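Local atomic coordinates of pullulanase (Klebsiella oxytoca, PDB entry 2YOC), a protein that hydrolyses the alpha-1,6-glucosidic linkages of pullulan and branched alpha-glucans, and is exported through a type 2 secretion system. Residues V467-T472 and D548-T553; T553-S558 and A651-D656. All coordinates share one frame; numbering follows the deposited sequence.

From the second strand of the (beta/alpha)8 barrel, 461-464, the chain runs into the short strand 468-470 and then into an excursion made of helices and loops, without strands, that includes the pullulanase Ins domain. Interaction 1 closes this excursion where 548-553 returns alongside 467-472. The chain then continues directly, through the shared T553, into interaction 2, whose loop takes in helix 567-582 and barrel strand 586-591 before closing on helix 640-655. The two loops therefore follow in series, neither nested nor crossed. Lateral bonds still join them: V467 O with E556 N, and Y552 O with W653 NE1. One calcium ion binds D469 and L470 of interaction 1 and E556 of interaction 2.

Interaction 1: V467-T472 and D548-T553; sequences VFDLAT and DPFHYT. With CA (calcium ion), chain K.
D469 and H551 form the polar centre of the contact. ND1 of H551 donates to OD2 of D469 at 2.8 Å, and the ring lies nearly coplanar with the carboxylate, the planes 18° apart. A chi1 of 177° swings the D469 carboxylate away from its own N and alongside the histidine, dividing its oxygens: OD2 takes the imidazole N-H, while OD1 binds the calcium ion at 2.3 Å. The carbonyl O of L470 joins it on the metal at 2.4 Å. The bound calcium ion, and the N-H at OD2, would probably favour the ionised form of D469.

The backbones pair antiparallel around a beta bulge. O of D469 accepts N-H of F550 at 2.8 Å and, more weakly, that of H551, so F550 and H551 together face the single residue D469; the return bond from D469 N to H551 O is weak too. Past the bulge, A471 N binds O of D548 at 3.0 Å. The OG1 hydroxyl of T472 then donates to OD2 of D548 at 2.7 Å, arriving from above the carboxylate plane. On the apolar side, the F468 ring meets CA of P549 at its edge, and its CE1 lies 3.8 Å from CB of P549.

Second-shell hydroxyls steady the central pair, S376 bonding OD2 of D469 and T365 bonding NE2 of H551; E475 and E556 complete the protein ligands of the calcium. L372 of strand 371-372 packs against both D469 and H551, strand 595-596 meets P549 and Y552, and helix 640-655 receives the Y552 and T553 side chains.

Interaction 2: T553-S558 and A651-D656; sequences TVPEGS and AVWTTD. With CA (calcium ion), chain K.
T553 meets the helix through its methyl group: CG2 lies 3.6 Å from CB of V652, the two side chains meeting at a slant. Its OG1 turns instead to the hydroxyl of S649, one helical turn before W653. On the helix side most of the contact belongs to W653. Its CB leaves helix 640-655 with CG anti to the carbonyl carbon (chi1 -59°), which carries the indole out across 553-555. NE1 is the first ring atom to arrive: it passes 3.9 Å from CG2 of T553 and gives its N-H to the carbonyl O of Y552, just before the segment. CE2 follows, close to CA of T553. Next along the ring, CZ2 of W653 lies 3.7 Å from C of T553. At the far corner CH2 of W653 comes 3.6 Å from N of P555; the V554-P555 peptide lies at the ring's edge, with V554 O and P555 CA in its plane. CD of P555 adds an apolar touch to CH2 of W653 at 4.2 Å.

Helix 640-655 belongs to the beta-alpha-beta crossover between barrel strands 586-591 and 661-664 of the (beta/alpha)8 fold, and W653 also packs on F662 of the latter strand. Y657, four residues on from W653, meets the indole ring with planes at about 35° and touches P555 as well, while F572 of helix 567-582 packs on the same proline.

Further along, the chain turns to the calcium site. E556 extends from its backbone with CG anti to N (chi1 170°) and then bends at chi2, bringing OE1 to the calcium ion at 2.5 Å. Its other oxygen, OE2, accepts the OG hydroxyl of S558 through the anti lone pair, a bond that helps fix the rotation of the carboxylate.

Interaction 1: V467-T472 and D548-T553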
loop_
_atom_site.group_PDB
_atom_site.type_symbol
_atom_site.label_atom_id
_atom_site.label_comp_id
_atom_site.label_asym_id
_atom_site.label_seq_id
_atom_site.Cartn_x
_atom_site.Cartn_y
_atom_site.Cartn_z
ATOM N N VAL B 467 -32.211 -32.907 -5.623
ATOM C CA VAL B 467 -32.909 -34.065 -6.206
ATOM C C VAL B 467 -32.653 -35.342 -5.405
ATOM O O VAL B 467 -33.055 -36.429 -5.819
ATOM C CB VAL B 467 -32.748 -34.279 -7.731
ATOM C CG1 VAL B 467 -33.473 -33.203 -8.521
ATOM C CG2 VAL B 467 -31.287 -34.393 -8.156
ATOM N N PHE B 468 -31.980 -35.213 -4.253
ATOM C CA PHE B 468 -31.823 -36.309 -3.302
ATOM C C PHE B 468 -33.125 -36.308 -2.432
ATOM O O PHE B 468 -34.015 -35.477 -2.646
ATOM C CB PHE B 468 -30.559 -36.121 -2.438
ATOM C CG PHE B 468 -30.465 -34.785 -1.747
ATOM C CD1 PHE B 468 -31.113 -34.561 -0.544
ATOM C CD2 PHE B 468 -29.728 -33.744 -2.304
ATOM C CE1 PHE B 468 -31.050 -33.308 0.081
ATOM C CE2 PHE B 468 -29.661 -32.493 -1.681
ATOM C CZ PHE B 468 -30.314 -32.285 -0.488
ATOM N N ASP B 469 -33.228 -37.177 -1.433
ATOM C CA ASP B 469 -34.449 -37.159 -0.637
ATOM C C ASP B 469 -34.619 -35.974 0.343
ATOM O O ASP B 469 -34.065 -35.979 1.448
ATOM C CB ASP B 469 -34.775 -38.532 -0.029
ATOM C CG ASP B 469 -36.003 -38.516 0.856
ATOM O OD1 ASP B 469 -37.026 -37.903 0.446
ATOM O OD2 ASP B 469 -35.947 -39.113 1.957
ATOM N N LEU B 470 -35.409 -34.958 -0.085
ATOM C CA LEU B 470 -35.700 -33.792 0.753
ATOM C C LEU B 470 -36.810 -34.118 1.687
ATOM O O LEU B 470 -37.596 -35.027 1.422
ATOM C CB LEU B 470 -35.980 -32.485 -0.012
ATOM C CG LEU B 470 -36.618 -32.592 -1.383
ATOM C CD1 LEU B 470 -37.723 -31.583 -1.560
ATOM C CD2 LEU B 470 -35.578 -32.446 -2.476
ATOM N N ALA B 471 -36.843 -33.417 2.806
ATOM C CA ALA B 471 -37.806 -33.601 3.872
ATOM C C ALA B 471 -39.028 -32.684 3.755
ATOM O O ALA B 471 -40.134 -33.081 4.126
ATOM C CB ALA B 471 -37.109 -33.367 5.209
ATOM N N THR B 472 -38.818 -31.475 3.214
ATOM C CA THR B 472 -39.743 -30.335 3.128
ATOM C C THR B 472 -40.898 -30.319 2.093
ATOM O O THR B 472 -41.460 -29.246 1.822
ATOM C CB THR B 472 -38.944 -29.037 3.206
ATOM O OG1 THR B 472 -37.833 -29.107 2.297
ATOM C CG2 THR B 472 -38.446 -28.770 4.613
ATOM N N ASP B 548 -32.779 -29.531 2.643
ATOM C CA ASP B 548 -33.294 -30.150 3.874
ATOM C C ASP B 548 -33.167 -31.673 3.718
ATOM O O ASP B 548 -34.143 -32.366 3.391
ATOM C CB ASP B 548 -34.769 -29.739 4.071
ATOM C CG ASP B 548 -35.017 -28.246 3.867
ATOM O OD1 ASP B 548 -34.622 -27.454 4.761
ATOM O OD2 ASP B 548 -35.521 -27.860 2.768
ATOM N N PRO B 549 -31.942 -32.216 3.893
ATOM C CA PRO B 549 -31.749 -33.668 3.673
ATOM C C PRO B 549 -32.454 -34.597 4.638
ATOM O O PRO B 549 -32.291 -34.467 5.856
ATOM C CB PRO B 549 -30.231 -33.858 3.769
ATOM C CG PRO B 549 -29.636 -32.484 3.707
ATOM C CD PRO B 549 -30.668 -31.547 4.240
ATOM N N PHE B 550 -33.220 -35.550 4.088
ATOM C CA PHE B 550 -33.895 -36.624 4.847
ATOM C C PHE B 550 -33.000 -37.885 4.685
ATOM O O PHE B 550 -32.474 -38.413 5.682
ATOM C CB PHE B 550 -35.311 -36.867 4.298
ATOM C CG PHE B 550 -36.306 -37.509 5.231
ATOM C CD1 PHE B 550 -35.896 -38.091 6.435
ATOM C CD2 PHE B 550 -37.651 -37.554 4.908
ATOM C CE1 PHE B 550 -36.824 -38.704 7.291
ATOM C CE2 PHE B 550 -38.570 -38.157 5.773
ATOM C CZ PHE B 550 -38.150 -38.718 6.962
ATOM N N HIS B 551 -32.771 -38.305 3.410
ATOM C CA HIS B 551 -31.890 -39.415 3.035
ATOM C C HIS B 551 -30.972 -38.926 1.907
ATOM O O HIS B 551 -31.444 -38.390 0.898
ATOM C CB HIS B 551 -32.695 -40.659 2.632
ATOM C CG HIS B 551 -33.549 -41.220 3.741
ATOM N ND1 HIS B 551 -34.792 -40.700 4.023
ATOM C CD2 HIS B 551 -33.313 -42.245 4.596
ATOM C CE1 HIS B 551 -35.270 -41.420 5.028
ATOM N NE2 HIS B 551 -34.419 -42.357 5.405
ATOM N N TYR B 552 -29.665 -39.046 2.107
ATOM C CA TYR B 552 -28.695 -38.553 1.146
ATOM C C TYR B 552 -28.582 -39.316 -0.154
ATOM O O TYR B 552 -28.110 -38.748 -1.151
ATOM C CB TYR B 552 -27.325 -38.545 1.794
ATOM C CG TYR B 552 -27.200 -37.587 2.947
ATOM C CD1 TYR B 552 -27.199 -36.210 2.739
ATOM C CD2 TYR B 552 -27.031 -38.050 4.247
ATOM C CE1 TYR B 552 -27.032 -35.315 3.797
ATOM C CE2 TYR B 552 -26.852 -37.164 5.313
ATOM C CZ TYR B 552 -26.864 -35.795 5.080
ATOM O OH TYR B 552 -26.681 -34.907 6.103
ATOM N N THR B 553 -28.907 -40.618 -0.132
ATOM C CA THR B 553 -28.651 -41.489 -1.278
ATOM C C THR B 553 -29.894 -42.093 -1.962
ATOM O O THR B 553 -29.869 -43.207 -2.511
ATOM C CB THR B 553 -27.489 -42.444 -0.928
ATOM O OG1 THR B 553 -26.685 -41.875 0.122
ATOM C CG2 THR B 553 -26.623 -42.724 -2.106
HETATM CA CA CA K . -39.000 -36.714 0.439
#

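Interaction 2: T553-S558 and A651-D656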
loop_
_atom_site.group_PDB
_atom_site.type_symbol
_atom_site.label_atom_id
_atom_site.label_comp_id
_atom_site.label_asym_id
_atom_site.label_seq_id
_atom_site.Cartn_x
_atom_site.Cartn_y
_atom_site.Cartn_z
ATOM N N THR B 553 -28.907 -40.618 -0.132
ATOM C CA THR B 553 -28.651 -41.489 -1.278
ATOM C C THR B 553 -29.894 -42.093 -1.962
ATOM O O THR B 553 -29.869 -43.207 -2.511
ATOM C CB THR B 553 -27.489 -42.444 -0.928
ATOM O OG1 THR B 553 -26.685 -41.875 0.122
ATOM C CG2 THR B 553 -26.623 -42.724 -2.106
ATOM N N VAL B 554 -30.985 -41.351 -1.925
ATOM C CA VAL B 554 -32.222 -41.747 -2.592
ATOM C C VAL B 554 -32.718 -40.516 -3.335
ATOM O O VAL B 554 -32.669 -39.410 -2.772
ATOM C CB VAL B 554 -33.340 -42.268 -1.647
ATOM C CG1 VAL B 554 -34.478 -42.896 -2.441
ATOM C CG2 VAL B 554 -32.815 -43.254 -0.624
ATOM N N PRO B 555 -33.255 -40.660 -4.561
ATOM C CA PRO B 555 -33.842 -39.492 -5.231
ATOM C C PRO B 555 -35.073 -39.004 -4.478
ATOM O O PRO B 555 -35.693 -39.788 -3.748
ATOM C CB PRO B 555 -34.304 -40.048 -6.580
ATOM C CG PRO B 555 -33.557 -41.317 -6.758
ATOM C CD PRO B 555 -33.358 -41.868 -5.392
ATOM N N GLU B 556 -35.452 -37.727 -4.676
ATOM C CA GLU B 556 -36.682 -37.185 -4.109
ATOM C C GLU B 556 -37.905 -37.885 -4.794
ATOM O O GLU B 556 -37.908 -38.089 -6.011
ATOM C CB GLU B 556 -36.728 -35.660 -4.303
ATOM C CG GLU B 556 -38.067 -35.001 -3.969
ATOM C CD GLU B 556 -38.649 -35.200 -2.579
ATOM O OE1 GLU B 556 -37.964 -35.716 -1.661
ATOM O OE2 GLU B 556 -39.804 -34.766 -2.401
ATOM N N GLY B 557 -38.905 -38.259 -4.007
ATOM C CA GLY B 557 -40.084 -38.943 -4.529
ATOM C C GLY B 557 -41.172 -38.061 -5.096
ATOM O O GLY B 557 -41.976 -38.536 -5.896
ATOM N N SER B 558 -41.232 -36.783 -4.676
ATOM C CA SER B 558 -42.276 -35.867 -5.153
ATOM C C SER B 558 -42.057 -35.460 -6.603
ATOM O O SER B 558 -43.016 -35.087 -7.266
ATOM C CB SER B 558 -42.414 -34.647 -4.252
ATOM O OG SER B 558 -41.226 -33.873 -4.261
ATOM N N ALA B 651 -20.436 -42.136 -4.249
ATOM C CA ALA B 651 -20.128 -43.316 -5.086
ATOM C C ALA B 651 -21.369 -43.747 -5.848
ATOM O O ALA B 651 -21.307 -43.868 -7.065
ATOM C CB ALA B 651 -19.599 -44.464 -4.232
ATOM N N VAL B 652 -22.504 -43.910 -5.142
ATOM C CA VAL B 652 -23.779 -44.287 -5.740
ATOM C C VAL B 652 -24.231 -43.281 -6.831
ATOM O O VAL B 652 -24.538 -43.696 -7.958
ATOM C CB VAL B 652 -24.841 -44.512 -4.647
ATOM C CG1 VAL B 652 -26.235 -44.615 -5.227
ATOM C CG2 VAL B 652 -24.521 -45.749 -3.823
ATOM N N TRP B 653 -24.239 -41.974 -6.520
ATOM C CA TRP B 653 -24.659 -40.987 -7.517
ATOM C C TRP B 653 -23.704 -41.006 -8.708
ATOM O O TRP B 653 -24.143 -40.860 -9.854
ATOM C CB TRP B 653 -24.768 -39.584 -6.918
ATOM C CG TRP B 653 -25.740 -39.465 -5.776
ATOM C CD1 TRP B 653 -25.439 -39.283 -4.457
ATOM C CD2 TRP B 653 -27.177 -39.516 -5.856
ATOM N NE1 TRP B 653 -26.600 -39.157 -3.719
ATOM C CE2 TRP B 653 -27.678 -39.307 -4.552
ATOM C CE3 TRP B 653 -28.091 -39.685 -6.911
ATOM C CZ2 TRP B 653 -29.050 -39.279 -4.278
ATOM C CZ3 TRP B 653 -29.453 -39.621 -6.641
ATOM C CH2 TRP B 653 -29.918 -39.443 -5.340
ATOM N N THR B 654 -22.410 -41.276 -8.436
ATOM C CA THR B 654 -21.387 -41.382 -9.469
ATOM C C THR B 654 -21.625 -42.550 -10.423
ATOM O O THR B 654 -21.907 -42.254 -11.585
ATOM C CB THR B 654 -19.978 -41.234 -8.903
ATOM O OG1 THR B 654 -19.949 -40.055 -8.115
ATOM C CG2 THR B 654 -18.937 -41.100 -9.975
ATOM N N THR B 655 -21.567 -43.835 -9.962
ATOM C CA THR B 655 -21.796 -44.994 -10.844
ATOM C C THR B 655 -23.194 -45.468 -11.086
ATOM O O THR B 655 -23.478 -45.946 -12.195
ATOM C CB THR B 655 -20.877 -46.200 -10.626
ATOM O OG1 THR B 655 -20.715 -46.489 -9.241
ATOM C CG2 THR B 655 -19.574 -46.067 -11.374
ATOM N N ASP B 656 -24.059 -45.411 -10.084
ATOM C CA ASP B 656 -25.402 -45.912 -10.322
ATOM C C ASP B 656 -26.296 -44.870 -11.004
ATOM O O ASP B 656 -27.137 -45.216 -11.836
ATOM C CB ASP B 656 -25.974 -46.512 -9.044
ATOM C CG ASP B 656 -25.039 -47.579 -8.459
ATOM O OD1 ASP B 656 -24.653 -48.520 -9.207
ATOM O OD2 ASP B 656 -24.695 -47.477 -7.261
HETATM CA CA CA K . -39.000 -36.714 0.439
#